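AlgX/AlgJ SGNH hydrolase-like domain-containing protein (Eubacterium siraeum, PDB 4NZK) is of unknown function but belongs to the DHHW family of the SGNH hydrolase clan, so a hydrolase-like activity is possible though unproven. Local coordinates at residues N90-K95 / V329-C334; G111-P116 / D144-L149; N154-T159 / D216-T221. One frame throughout, in Å; residues are numbered along the deposited sequence.

Interaction 1 packs helix 83-96 on strand 328-334 of the mixed sheet through apolar side chains. Interaction 2, whose centre is about 22 Å from that of interaction 1, joins the short helices 111-114 and 145-150. Interaction 3 ties the loop after helix 145-150 to strand 218-224 of a small two-stranded sheet; its centre is about 30 Å from that of interaction 1. Along the chain, interactions 2 and 3 follow one another inside the long loop that interaction 1 closes. Their centres are about 15 Å apart and they touch, Y114 and L149 packing on I157 and Y158, so both short helices and loop 154-159 form one continuous patch, while interaction 1 is a separate layer of helix on sheet.

Interaction 1: N90-K95 / V329-C334; sequences NEFKEK and VLFTMC
The ring of F92 receives the edge of F331 on one of its faces, a T-shaped pair with centroids 5.2 Å apart and planes at 80°. The leading edge of F331 is CE1 and CZ: CE1 lies 3.7 Å from F92 CD2, while CZ stands above the F92 plane, displaced toward the rim. F92 reaches the strand because its CG is anti to the backbone N (chi1 177°), which carries the ring outward from the helix. With CG of F331 opposite its own carbonyl carbon (chi1 -75°), the CE1/CZ edge is presented to that face. This is the helix-on-sheet layer of an alpha/beta fold: helix 83-96 lies against the parallel part of the mixed sheet, where strand 328-334 runs between 101-107 and 282-287. V329, two residues before F331 and facing the helix like it, meets the far end of the same ring, its CG1 3.8 Å from F92 CE2 and its CG2 only slightly farther. Replacing F92 by an alanine would probably leave a gap over V329 and deprive the F331 edge of the face it meets. A317 and I321 of helix 317-323 also touch F92, and V102 of the neighbouring strand packs against both phenylalanines.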
ATOM      1  N   ASN A  90       9.617   7.894 -14.238  1.00 10.01           N
ATOM      2  CA  ASN A  90       9.641   8.484 -15.586  1.00 10.18           C
ATOM      3  C   ASN A  90      10.409   7.575 -16.549  1.00  9.98           C
ATOM      4  O   ASN A  90       9.994   7.388 -17.693  1.00 11.80           O
ATOM      5  CB  ASN A  90      10.250   9.856 -15.557  1.00 11.26           C
ATOM      6  CG  ASN A  90       9.318  10.875 -14.919  1.00 11.38           C
ATOM      7  OD1 ASN A  90       8.108  10.634 -14.762  1.00 12.73           O
ATOM      8  ND2 ASN A  90       9.893  12.015 -14.539  1.00 11.33           N
ATOM      9  N   GLU A  91      11.511   7.016 -16.063  1.00 10.93           N
ATOM     10  CA  GLU A  91      12.324   6.101 -16.864  0.50 10.98           C
ATOM     11  C   GLU A  91      11.541   4.838 -17.191  1.00 12.49           C
ATOM     12  O   GLU A  91      11.577   4.355 -18.336  1.00 13.07           O
ATOM     13  CB  GLU A  91      13.616   5.737 -16.133  0.50 13.36           C
ATOM     14  CG  GLU A  91      14.440   4.653 -16.823  0.50 12.56           C
ATOM     15  CD  GLU A  91      15.189   5.138 -18.058  0.50 20.20           C
ATOM     16  OE1 GLU A  91      15.206   6.370 -18.319  0.50 22.40           O
ATOM     17  OE2 GLU A  91      15.809   4.279 -18.745  0.50 23.09           O
ATOM     18  N   PHE A  92      10.857   4.292 -16.176  1.00 10.48           N
ATOM     19  CA  PHE A  92      10.048   3.131 -16.398  1.00 10.07           C
ATOM     20  C   PHE A  92       9.024   3.418 -17.494  1.00 10.77           C
ATOM     21  O   PHE A  92       8.804   2.584 -18.391  1.00 11.62           O
ATOM     22  CB  PHE A  92       9.344   2.707 -15.098  1.00 10.94           C
ATOM     23  CG  PHE A  92       8.429   1.535 -15.292  1.00 12.29           C
ATOM     24  CD1 PHE A  92       8.901   0.250 -15.237  1.00 13.58           C
ATOM     25  CD2 PHE A  92       7.102   1.738 -15.542  1.00 12.03           C
ATOM     26  CE1 PHE A  92       8.049  -0.822 -15.434  1.00 14.55           C
ATOM     27  CE2 PHE A  92       6.254   0.686 -15.757  1.00 13.93           C
ATOM     28  CZ  PHE A  92       6.729  -0.592 -15.703  1.00 12.97           C
ATOM     29  N   LYS A  93       8.341   4.560 -17.395  1.00 10.18           N
ATOM     30  CA  LYS A  93       7.328   4.923 -18.381  1.00 10.32           C
ATOM     31  C   LYS A  93       7.935   5.055 -19.784  1.00 11.46           C
ATOM     32  O   LYS A  93       7.346   4.583 -20.770  1.00 13.32           O
ATOM     33  CB  LYS A  93       6.600   6.188 -17.962  1.00 10.41           C
ATOM     34  CG  LYS A  93       5.698   6.765 -19.038  1.00 11.25           C
ATOM     35  CD  LYS A  93       4.532   5.881 -19.455  1.00 12.36           C
ATOM     36  CE  LYS A  93       3.807   6.534 -20.637  1.00 12.06           C
ATOM     37  NZ  LYS A  93       2.569   5.779 -20.964  1.00 11.03           N
ATOM     38  N   GLU A  94       9.130   5.656 -19.874  1.00 11.64           N
ATOM     39  CA  GLU A  94       9.783   5.763 -21.187  1.00 12.99           C
ATOM     40  C   GLU A  94      10.025   4.352 -21.775  1.00 11.85           C
ATOM     41  O   GLU A  94       9.926   4.161 -22.992  1.00 15.90           O
ATOM     42  CB  GLU A  94      11.126   6.503 -21.078  1.00 14.62           C
ATOM     43  CG  GLU A  94      11.083   7.979 -20.748  1.00 16.56           C
ATOM     44  CD  GLU A  94      12.473   8.561 -20.397  1.00 21.21           C
ATOM     45  OE1 GLU A  94      13.526   7.894 -20.610  1.00 28.70           O
ATOM     46  OE2 GLU A  94      12.502   9.681 -19.851  1.00 26.77           O
ATOM     47  N   LYS A  95      10.425   3.416 -20.925  1.00 12.46           N
ATOM     48  CA  LYS A  95      10.726   2.029 -21.336  0.50 13.28           C
ATOM     49  C   LYS A  95       9.505   1.249 -21.799  1.00 13.49           C
ATOM     50  O   LYS A  95       9.597   0.425 -22.702  1.00 18.53           O
ATOM     51  CB  LYS A  95      11.393   1.231 -20.218  0.50 17.80           C
ATOM     52  CG  LYS A  95      12.728   1.780 -19.764  0.50 19.29           C
ATOM     53  CD  LYS A  95      13.575   2.185 -20.946  0.50 18.23           C
ATOM     54  CE  LYS A  95      14.977   2.581 -20.495  0.50 21.67           C
ATOM     55  NZ  LYS A  95      15.992   2.466 -21.566  0.50 26.99           N
ATOM     56  N   VAL A 329      -0.047  -0.078 -15.144  1.00 10.22           N
ATOM     57  CA  VAL A 329       0.932  -0.278 -14.064  1.00  9.83           C
ATOM     58  C   VAL A 329       0.629   0.741 -12.981  1.00 11.32           C
ATOM     59  O   VAL A 329       0.505   1.929 -13.282  1.00 12.22           O
ATOM     60  CB  VAL A 329       2.389  -0.092 -14.573  1.00 10.75           C
ATOM     61  CG1 VAL A 329       3.368  -0.266 -13.417  1.00 11.56           C
ATOM     62  CG2 VAL A 329       2.682  -1.105 -15.670  1.00 11.45           C
ATOM     63  N   LEU A 330       0.561   0.283 -11.731  1.00 10.41           N
ATOM     64  CA  LEU A 330       0.390   1.159 -10.602  1.00 10.30           C
ATOM     65  C   LEU A 330       1.605   1.054  -9.683  1.00 11.00           C
ATOM     66  O   LEU A 330       1.928  -0.010  -9.205  1.00 12.15           O
ATOM     67  CB  LEU A 330      -0.873   0.765  -9.836  1.00 11.33           C
ATOM     68  CG  LEU A 330      -1.100   1.506  -8.532  1.00 10.65           C
ATOM     69  CD1 LEU A 330      -1.302   2.998  -8.751  1.00 12.24           C
ATOM     70  CD2 LEU A 330      -2.297   0.911  -7.812  1.00 11.63           C
ATOM     71  N   PHE A 331       2.227   2.203  -9.428  1.00  9.84           N
ATOM     72  CA  PHE A 331       3.231   2.351  -8.389  1.00  9.09           C
ATOM     73  C   PHE A 331       2.509   2.964  -7.187  1.00 11.09           C
ATOM     74  O   PHE A 331       1.892   4.059  -7.297  1.00 10.68           O
ATOM     75  CB  PHE A 331       4.325   3.313  -8.817  1.00 10.34           C
ATOM     76  CG  PHE A 331       5.273   2.725  -9.808  1.00 10.37           C
ATOM     77  CD1 PHE A 331       5.000   2.775 -11.155  1.00 11.47           C
ATOM     78  CD2 PHE A 331       6.403   2.065  -9.385  1.00 12.54           C
ATOM     79  CE1 PHE A 331       5.886   2.235 -12.082  1.00 13.48           C
ATOM     80  CE2 PHE A 331       7.284   1.499 -10.297  1.00 13.66           C
ATOM     81  CZ  PHE A 331       7.012   1.583 -11.643  1.00 15.71           C
ATOM     82  N   THR A 332       2.548   2.252  -6.066  1.00 11.98           N
ATOM     83  CA  THR A 332       1.872   2.730  -4.887  1.00 11.05           C
ATOM     84  C   THR A 332       2.655   2.365  -3.649  1.00 10.38           C
ATOM     85  O   THR A 332       3.127   1.249  -3.504  1.00 12.20           O
ATOM     86  CB  THR A 332       0.417   2.233  -4.860  1.00 11.52           C
ATOM     87  OG1 THR A 332      -0.282   2.849  -3.747  1.00 12.72           O
ATOM     88  CG2 THR A 332       0.302   0.739  -4.765  1.00 13.06           C
HETATM   89  N   MSE A 333       2.784   3.349  -2.764  1.00 12.67           N
HETATM   90  CA  MSE A 333       3.572   3.199  -1.556  0.50 12.24           C
HETATM   91  C   MSE A 333       3.346   4.364  -0.656  1.00 11.62           C
HETATM   92  O   MSE A 333       2.750   5.363  -1.063  1.00 11.79           O
HETATM   93  CB  MSE A 333       5.056   3.100  -1.895  0.50 13.01           C
HETATM   94  CG  MSE A 333       5.623   4.206  -2.795  0.50 11.52           C
HETATM   95 SE   MSE A 333       7.466   3.551  -3.189  0.38 14.12          SE
HETATM   96  CE  MSE A 333       6.618   2.667  -4.733  0.50 11.19           C
ATOM     97  N   CYS A 334       3.806   4.262   0.583  1.00 10.32           N
ATOM     98  CA  CYS A 334       3.695   5.394   1.490  1.00 10.77           C
ATOM     99  C   CYS A 334       4.808   6.402   1.210  1.00 11.60           C
ATOM    100  O   CYS A 334       5.801   6.124   0.554  1.00 11.50           O
ATOM    101  CB  CYS A 334       3.704   4.943   2.947  1.00 12.19           C
ATOM    102  SG  CYS A 334       5.354   4.478   3.531  1.00 14.90           S
TER

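Interaction 2: G111-P116 / D144-L149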
ATOM      1  N   GLY A 111      -0.009  10.147  10.502  1.00 10.72           N
ATOM      2  CA  GLY A 111       0.373  11.439  11.014  1.00 12.62           C
ATOM      3  C   GLY A 111      -0.031  12.587  10.128  1.00 11.66           C
ATOM      4  O   GLY A 111      -0.067  13.743  10.584  1.00 15.14           O
ATOM      5  N   ALA A 112      -0.332  12.325   8.857  1.00 11.21           N
ATOM      6  CA  ALA A 112      -0.868  13.411   8.028  1.00 11.52           C
ATOM      7  C   ALA A 112      -2.202  13.954   8.540  1.00 12.13           C
ATOM      8  O   ALA A 112      -2.521  15.143   8.325  1.00 14.54           O
ATOM      9  CB  ALA A 112      -1.095  12.948   6.626  1.00 11.81           C
ATOM     10  N   TYR A 113      -2.976  13.083   9.195  1.00 12.42           N
ATOM     11  CA  TYR A 113      -4.326  13.413   9.586  1.00 13.36           C
ATOM     12  C   TYR A 113      -4.612  13.463  11.083  1.00 13.92           C
ATOM     13  O   TYR A 113      -5.511  14.180  11.507  1.00 16.58           O
ATOM     14  CB  TYR A 113      -5.296  12.402   8.978  1.00 12.79           C
ATOM     15  CG  TYR A 113      -5.113  12.184   7.493  1.00 13.75           C
ATOM     16  CD1 TYR A 113      -5.345  13.209   6.599  1.00 13.37           C
ATOM     17  CD2 TYR A 113      -4.740  10.966   6.993  1.00 12.61           C
ATOM     18  CE1 TYR A 113      -5.152  13.030   5.226  1.00 12.88           C
ATOM     19  CE2 TYR A 113      -4.565  10.761   5.628  1.00 13.27           C
ATOM     20  CZ  TYR A 113      -4.781  11.806   4.740  1.00 13.27           C
ATOM     21  OH  TYR A 113      -4.589  11.583   3.400  1.00 13.82           O
ATOM     22  N   TYR A 114      -3.883  12.673  11.864  1.00 11.98           N
ATOM     23  CA  TYR A 114      -4.225  12.419  13.257  1.00 14.36           C
ATOM     24  C   TYR A 114      -3.248  12.916  14.317  1.00 14.05           C
ATOM     25  O   TYR A 114      -3.469  12.670  15.493  1.00 17.57           O
ATOM     26  CB  TYR A 114      -4.391  10.915  13.430  1.00 13.40           C
ATOM     27  CG  TYR A 114      -5.572  10.371  12.641  1.00 14.18           C
ATOM     28  CD1 TYR A 114      -6.869  10.615  13.040  1.00 15.67           C
ATOM     29  CD2 TYR A 114      -5.391   9.616  11.523  1.00 12.84           C
ATOM     30  CE1 TYR A 114      -7.951  10.108  12.330  1.00 16.16           C
ATOM     31  CE2 TYR A 114      -6.460   9.084  10.818  1.00 12.79           C
ATOM     32  CZ  TYR A 114      -7.741   9.343  11.219  1.00 13.76           C
ATOM     33  OH  TYR A 114      -8.761   8.796  10.485  1.00 13.13           O
ATOM     34  N   LEU A 115      -2.198  13.611  13.912  1.00 16.63           N
ATOM     35  CA  LEU A 115      -1.269  14.167  14.883  1.00 16.43           C
ATOM     36  C   LEU A 115      -1.982  15.208  15.724  1.00 20.11           C
ATOM     37  O   LEU A 115      -2.654  16.091  15.166  1.00 23.82           O
ATOM     38  CB  LEU A 115      -0.046  14.734  14.140  1.00 21.91           C
ATOM     39  CG  LEU A 115       1.252  14.932  14.873  1.00 26.22           C
ATOM     40  CD1 LEU A 115       1.771  13.611  15.464  1.00 30.00           C
ATOM     41  CD2 LEU A 115       2.250  15.543  13.918  1.00 35.54           C
ATOM     42  N   PRO A 116      -1.863  15.109  17.067  1.00 19.04           N
ATOM     43  CA  PRO A 116      -2.606  16.048  17.875  1.00 20.76           C
ATOM     44  C   PRO A 116      -2.005  17.418  17.866  1.00 23.09           C
ATOM     45  O   PRO A 116      -0.886  17.648  17.347  1.00 22.09           O
ATOM     46  CB  PRO A 116      -2.569  15.458  19.292  1.00 23.65           C
ATOM     47  CG  PRO A 116      -1.697  14.298  19.250  1.00 25.99           C
ATOM     48  CD  PRO A 116      -1.270  14.022  17.858  1.00 20.79           C
ATOM     49  N   ASP A 144      -4.817  11.029  -6.718  1.00 13.46           N
ATOM     50  CA  ASP A 144      -4.850  11.773  -5.469  1.00 14.35           C
ATOM     51  C   ASP A 144      -5.432  10.949  -4.323  1.00 15.24           C
ATOM     52  O   ASP A 144      -6.561  11.168  -3.852  1.00 15.17           O
ATOM     53  CB  ASP A 144      -5.593  13.086  -5.630  1.00 15.46           C
ATOM     54  CG  ASP A 144      -5.266  14.094  -4.536  1.00 16.52           C
ATOM     55  OD1 ASP A 144      -4.659  13.724  -3.483  1.00 16.81           O
ATOM     56  OD2 ASP A 144      -5.658  15.278  -4.752  1.00 20.87           O
ATOM     57  N   GLY A 145      -4.637   9.990  -3.885  1.00 12.71           N
ATOM     58  CA  GLY A 145      -4.970   9.162  -2.729  1.00 13.58           C
ATOM     59  C   GLY A 145      -5.046   9.977  -1.466  1.00 12.68           C
ATOM     60  O   GLY A 145      -5.883   9.698  -0.600  1.00 14.68           O
ATOM     61  N   TYR A 146      -4.177  10.979  -1.345  1.00 11.96           N
ATOM     62  CA  TYR A 146      -4.198  11.855  -0.174  1.00 12.54           C
ATOM     63  C   TYR A 146      -5.575  12.479   0.063  1.00 12.75           C
ATOM     64  O   TYR A 146      -6.100  12.445   1.148  1.00 12.10           O
ATOM     65  CB  TYR A 146      -3.150  12.952  -0.309  1.00 14.88           C
ATOM     66  CG  TYR A 146      -3.024  13.783   0.920  1.00 12.20           C
ATOM     67  CD1 TYR A 146      -3.935  14.788   1.256  1.00 15.32           C
ATOM     68  CD2 TYR A 146      -1.996  13.539   1.786  1.00 12.79           C
ATOM     69  CE1 TYR A 146      -3.785  15.507   2.432  1.00 15.85           C
ATOM     70  CE2 TYR A 146      -1.872  14.248   2.964  1.00 11.91           C
ATOM     71  CZ  TYR A 146      -2.747  15.213   3.285  1.00 14.95           C
ATOM     72  OH  TYR A 146      -2.541  15.887   4.480  1.00 18.14           O
ATOM     73  N   ALA A 147      -6.151  13.035  -0.991  1.00 11.51           N
ATOM     74  CA  ALA A 147      -7.444  13.672  -0.882  1.00 12.53           C
ATOM     75  C   ALA A 147      -8.534  12.656  -0.610  1.00 12.11           C
ATOM     76  O   ALA A 147      -9.506  12.962   0.081  1.00 14.55           O
ATOM     77  CB  ALA A 147      -7.777  14.468  -2.136  1.00 16.23           C
ATOM     78  N   ALA A 148      -8.398  11.463  -1.180  1.00 14.46           N
ATOM     79  CA  ALA A 148      -9.398  10.425  -0.961  1.00 15.03           C
ATOM     80  C   ALA A 148      -9.448  10.042   0.507  1.00 14.57           C
ATOM     81  O   ALA A 148     -10.512   9.929   1.093  1.00 18.22           O
ATOM     82  CB  ALA A 148      -9.087   9.219  -1.819  1.00 17.74           C
ATOM     83  N   LEU A 149      -8.297   9.906   1.135  1.00 12.19           N
ATOM     84  CA  LEU A 149      -8.264   9.526   2.545  1.00 12.06           C
ATOM     85  C   LEU A 149      -8.713  10.670   3.437  1.00 13.28           C
ATOM     86  O   LEU A 149      -9.395  10.446   4.436  1.00 13.58           O
ATOM     87  CB  LEU A 149      -6.870   9.093   2.921  1.00 14.28           C
ATOM     88  CG  LEU A 149      -6.435   7.767   2.300  1.00 15.32           C
ATOM     89  CD1 LEU A 149      -4.899   7.707   2.230  1.00 15.53           C
ATOM     90  CD2 LEU A 149      -6.977   6.550   3.092  1.00 17.06           C
TER
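Y113 and Y146 meet where two short helices, 111-114 and 145-150, come together in an alpha/beta fold consistent with the SGNH hydrolase clan. Each follows a strand of the mixed sheet, 101-107 and 141-142, and the contact thus joins two connections next to one edge of that sheet, where 141-142 is the outermost strand. The two tyrosines run alongside each other with their side chains pointing opposite ways, ring centroids 5.2 Å apart and planes inclined at 47°. The hydroxyl of Y113 comes over the centre of one face of the Y146 ring, while Y113 CE1 lies 3.8 Å from Y146 CZ.

That hydroxyl is also the polar point of the contact. Y113 OH donates to the backbone carbonyl O of Y146 at 2.8 Å, meeting a lone pair in the carbonyl plane at a C=O...donor angle of 119°. One residue therefore supplies both the ring that Y113 OH overlies and the acceptor it uses, a pairing that limits how far the phenol can shift. A chi1 of -174° swings the Y146 ring opposite its backbone N, and the ring reaches A112, whose CB approaches Y146 CE2 at 4.0 Å. The same methyl lies over the centre of the Y113 ring and so touches both aromatic groups. R127 and I130 of helix 126-136 add further contacts to Y146.

One turn along helix 145-150, L149 comes in roughly perpendicular to the Y113 side chain. Its CB touches the end of the phenol, with L149 CB 3.4 Å from Y113 OH and 3.9 Å from Y113 CZ.

Interaction 3: N154-T159 / D216-T221; sequences NEYIYT and DPDTFT
Y156 points its phenol at the start of strand 218-224, where its OH is gripped by two bonds. As donor, Y156 OH makes a hydrogen bond to D218 OD1 at 2.6 Å; as acceptor, it takes the backbone N-H of T219, with T219 N 3.2 Å away and an N-H...O angle of 149°, a longer and moderately bent bond. The carboxylate oxygen lies near the plane of the phenol, at the ring's edge, and offers its anti lone pair, the one turned away from OD2. Ring and carboxylate planes are 40° apart, and the two side chains approach at a slant. The phenol leaves the backbone trans to the Y156 nitrogen (chi1 -164°), and the residue is the centre of an inverse gamma turn, a tight bend from which its ring extends to the strand. The bend belongs to the loop between helices 145-150 and 167-180, so the contact ties that loop to the two-stranded antiparallel sheet 192-199/218-224. The other carboxylate oxygen, D218 OD2, lies 3.5 Å from T159 CB, while the hydroxyl of T159 bonds to H164 O. Further bonds from R160 N to D218 OD1 and between T161 OG1 and D218 OD2 help to fix the rotation of the carboxylate. T219 contributes its backbone here, its own hydroxyl pairing with E197.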
ATOM      1  N   ASN A 154     -12.946  10.577   9.727  1.00 12.57           N
ATOM      2  CA  ASN A 154     -13.804  10.182  10.823  1.00 13.69           C
ATOM      3  C   ASN A 154     -14.052   8.690  10.924  1.00 13.64           C
ATOM      4  O   ASN A 154     -14.595   8.202  11.938  1.00 19.19           O
ATOM      5  CB  ASN A 154     -15.132  10.930  10.751  1.00 16.30           C
ATOM      6  CG  ASN A 154     -14.984  12.411  11.047  1.00 23.70           C
ATOM      7  OD1 ASN A 154     -14.076  12.838  11.775  1.00 25.67           O
ATOM      8  ND2 ASN A 154     -15.897  13.187  10.547  1.00 29.62           N
ATOM      9  N   GLU A 155     -13.676   7.956   9.875  1.00 12.57           N
ATOM     10  CA  GLU A 155     -13.818   6.535   9.832  1.00 11.75           C
ATOM     11  C   GLU A 155     -12.537   5.837  10.311  1.00 12.40           C
ATOM     12  O   GLU A 155     -11.511   6.481  10.526  1.00 12.64           O
ATOM     13  CB  GLU A 155     -14.192   6.089   8.419  1.00 13.86           C
ATOM     14  CG  GLU A 155     -15.510   6.691   7.913  1.00 14.64           C
ATOM     15  CD  GLU A 155     -15.646   6.568   6.425  1.00 14.93           C
ATOM     16  OE1 GLU A 155     -15.403   5.457   5.903  1.00 18.01           O
ATOM     17  OE2 GLU A 155     -15.948   7.605   5.774  1.00 15.27           O
ATOM     18  N   TYR A 156     -12.594   4.522  10.481  1.00 12.92           N
ATOM     19  CA  TYR A 156     -11.456   3.753  11.020  1.00 12.22           C
ATOM     20  C   TYR A 156     -10.579   3.325   9.825  1.00 12.48           C
ATOM     21  O   TYR A 156     -10.463   2.148   9.472  1.00 11.37           O
ATOM     22  CB  TYR A 156     -11.988   2.557  11.793  1.00 13.73           C
ATOM     23  CG  TYR A 156     -11.042   1.839  12.742  1.00 12.33           C
ATOM     24  CD1 TYR A 156      -9.670   2.094  12.778  1.00 12.55           C
ATOM     25  CD2 TYR A 156     -11.541   0.878  13.596  1.00 14.08           C
ATOM     26  CE1 TYR A 156      -8.836   1.421  13.669  1.00 12.69           C
ATOM     27  CE2 TYR A 156     -10.724   0.204  14.482  1.00 14.56           C
ATOM     28  CZ  TYR A 156      -9.373   0.473  14.517  1.00 16.21           C
ATOM     29  OH  TYR A 156      -8.603  -0.236  15.413  1.00 14.77           O
ATOM     30  N   ILE A 157      -9.927   4.326   9.244  1.00 12.15           N
ATOM     31  CA  ILE A 157      -9.160   4.137   8.022  1.00 10.65           C
ATOM     32  C   ILE A 157      -7.697   3.807   8.278  1.00 11.45           C
ATOM     33  O   ILE A 157      -7.014   3.219   7.424  1.00 11.76           O
ATOM     34  CB  ILE A 157      -9.260   5.341   7.060  1.00 10.79           C
ATOM     35  CG1 ILE A 157      -8.998   6.656   7.779  1.00 12.22           C
ATOM     36  CG2 ILE A 157     -10.630   5.306   6.376  1.00 10.02           C
ATOM     37  CD1 ILE A 157      -8.647   7.776   6.815  1.00 13.19           C
ATOM     38  N   TYR A 158      -7.210   4.187   9.461  1.00 10.16           N
ATOM     39  CA  TYR A 158      -5.831   3.884   9.852  1.00  9.73           C
ATOM     40  C   TYR A 158      -5.809   3.112  11.160  1.00 13.70           C
ATOM     41  O   TYR A 158      -6.653   3.278  12.009  1.00 13.68           O
ATOM     42  CB  TYR A 158      -4.974   5.147  10.010  1.00  9.64           C
ATOM     43  CG  TYR A 158      -4.463   5.735   8.716  1.00 10.47           C
ATOM     44  CD1 TYR A 158      -5.210   6.659   7.995  1.00 12.52           C
ATOM     45  CD2 TYR A 158      -3.202   5.333   8.204  1.00 11.19           C
ATOM     46  CE1 TYR A 158      -4.740   7.154   6.813  1.00 12.65           C
ATOM     47  CE2 TYR A 158      -2.724   5.864   7.012  1.00 11.37           C
ATOM     48  CZ  TYR A 158      -3.516   6.774   6.333  1.00 10.85           C
ATOM     49  OH  TYR A 158      -3.141   7.329   5.116  1.00 13.15           O
ATOM     50  N   THR A 159      -4.837   2.224  11.294  1.00 14.75           N
ATOM     51  CA  THR A 159      -4.654   1.557  12.591  0.50 12.77           C
ATOM     52  C   THR A 159      -3.977   2.514  13.565  1.00 15.78           C
ATOM     53  O   THR A 159      -3.337   3.491  13.145  1.00 18.30           O
ATOM     54  CB  THR A 159      -3.798   0.323  12.459  0.50 12.59           C
ATOM     55  OG1 THR A 159      -2.478   0.730  12.139  0.50 14.10           O
ATOM     56  CG2 THR A 159      -4.358  -0.595  11.366  0.50  7.85           C
ATOM     57  N   ASP A 216      -3.517  -1.599  24.056  1.00 17.76           N
ATOM     58  CA  ASP A 216      -4.666  -0.972  23.369  1.00 17.56           C
ATOM     59  C   ASP A 216      -4.732  -1.455  21.895  1.00 15.93           C
ATOM     60  O   ASP A 216      -4.496  -0.731  20.944  1.00 16.66           O
ATOM     61  CB  ASP A 216      -4.577   0.549  23.530  1.00 21.38           C
ATOM     62  CG  ASP A 216      -5.926   1.256  23.382  1.00 21.94           C
ATOM     63  OD1 ASP A 216      -6.937   0.621  22.980  1.00 25.42           O
ATOM     64  OD2 ASP A 216      -5.973   2.477  23.672  1.00 24.22           O
ATOM     65  N   PRO A 217      -5.006  -2.742  21.710  1.00 15.34           N
ATOM     66  CA  PRO A 217      -5.016  -3.298  20.380  1.00 16.96           C
ATOM     67  C   PRO A 217      -6.082  -2.740  19.452  1.00 16.63           C
ATOM     68  O   PRO A 217      -7.126  -2.255  19.889  1.00 16.58           O
ATOM     69  CB  PRO A 217      -5.237  -4.796  20.582  1.00 19.22           C
ATOM     70  CG  PRO A 217      -5.607  -4.968  21.970  1.00 29.62           C
ATOM     71  CD  PRO A 217      -5.311  -3.741  22.749  1.00 19.06           C
ATOM     72  N   ASP A 218      -5.763  -2.794  18.165  1.00 15.04           N
ATOM     73  CA  ASP A 218      -6.730  -2.475  17.126  1.00 15.71           C
ATOM     74  C   ASP A 218      -7.674  -3.635  16.870  1.00 15.35           C
ATOM     75  O   ASP A 218      -7.382  -4.803  17.168  1.00 16.86           O
ATOM     76  CB  ASP A 218      -6.008  -2.218  15.806  1.00 13.64           C
ATOM     77  CG  ASP A 218      -5.329  -0.862  15.746  1.00 16.80           C
ATOM     78  OD1 ASP A 218      -6.043   0.163  15.541  1.00 15.85           O
ATOM     79  OD2 ASP A 218      -4.053  -0.825  15.793  1.00 17.73           O
ATOM     80  N   THR A 219      -8.772  -3.302  16.199  1.00 15.21           N
ATOM     81  CA  THR A 219      -9.587  -4.294  15.550  1.00 15.69           C
ATOM     82  C   THR A 219      -9.238  -4.156  14.075  1.00 15.21           C
ATOM     83  O   THR A 219      -9.296  -3.048  13.517  1.00 16.07           O
ATOM     84  CB  THR A 219     -11.087  -3.983  15.713  1.00 16.69           C
ATOM     85  OG1 THR A 219     -11.426  -4.042  17.109  1.00 19.55           O
ATOM     86  CG2 THR A 219     -11.927  -4.970  14.913  1.00 18.68           C
ATOM     87  N   PHE A 220      -8.846  -5.257  13.459  1.00 13.33           N
ATOM     88  CA  PHE A 220      -8.500  -5.285  12.071  1.00 14.28           C
ATOM     89  C   PHE A 220      -9.639  -5.864  11.257  1.00 14.72           C
ATOM     90  O   PHE A 220      -9.960  -7.040  11.378  1.00 17.10           O
ATOM     91  CB  PHE A 220      -7.253  -6.139  11.921  1.00 14.72           C
ATOM     92  CG  PHE A 220      -6.668  -6.147  10.553  1.00 14.63           C
ATOM     93  CD1 PHE A 220      -5.790  -5.147  10.152  1.00 17.95           C
ATOM     94  CD2 PHE A 220      -6.951  -7.179   9.683  1.00 16.80           C
ATOM     95  CE1 PHE A 220      -5.198  -5.193   8.873  1.00 21.25           C
ATOM     96  CE2 PHE A 220      -6.369  -7.245   8.428  1.00 20.77           C
ATOM     97  CZ  PHE A 220      -5.499  -6.249   8.016  1.00 18.60           C
ATOM     98  N   THR A 221     -10.192  -5.052  10.361  1.00 12.84           N
ATOM     99  CA  THR A 221     -11.319  -5.480   9.545  1.00 13.25           C
ATOM    100  C   THR A 221     -10.897  -5.525   8.112  1.00 12.32           C
ATOM    101  O   THR A 221     -10.348  -4.535   7.591  1.00 13.30           O
ATOM    102  CB  THR A 221     -12.491  -4.509   9.711  1.00 14.54           C
ATOM    103  OG1 THR A 221     -12.817  -4.417  11.107  1.00 14.67           O
ATOM    104  CG2 THR A 221     -13.690  -4.974   8.904  1.00 14.73           C
TER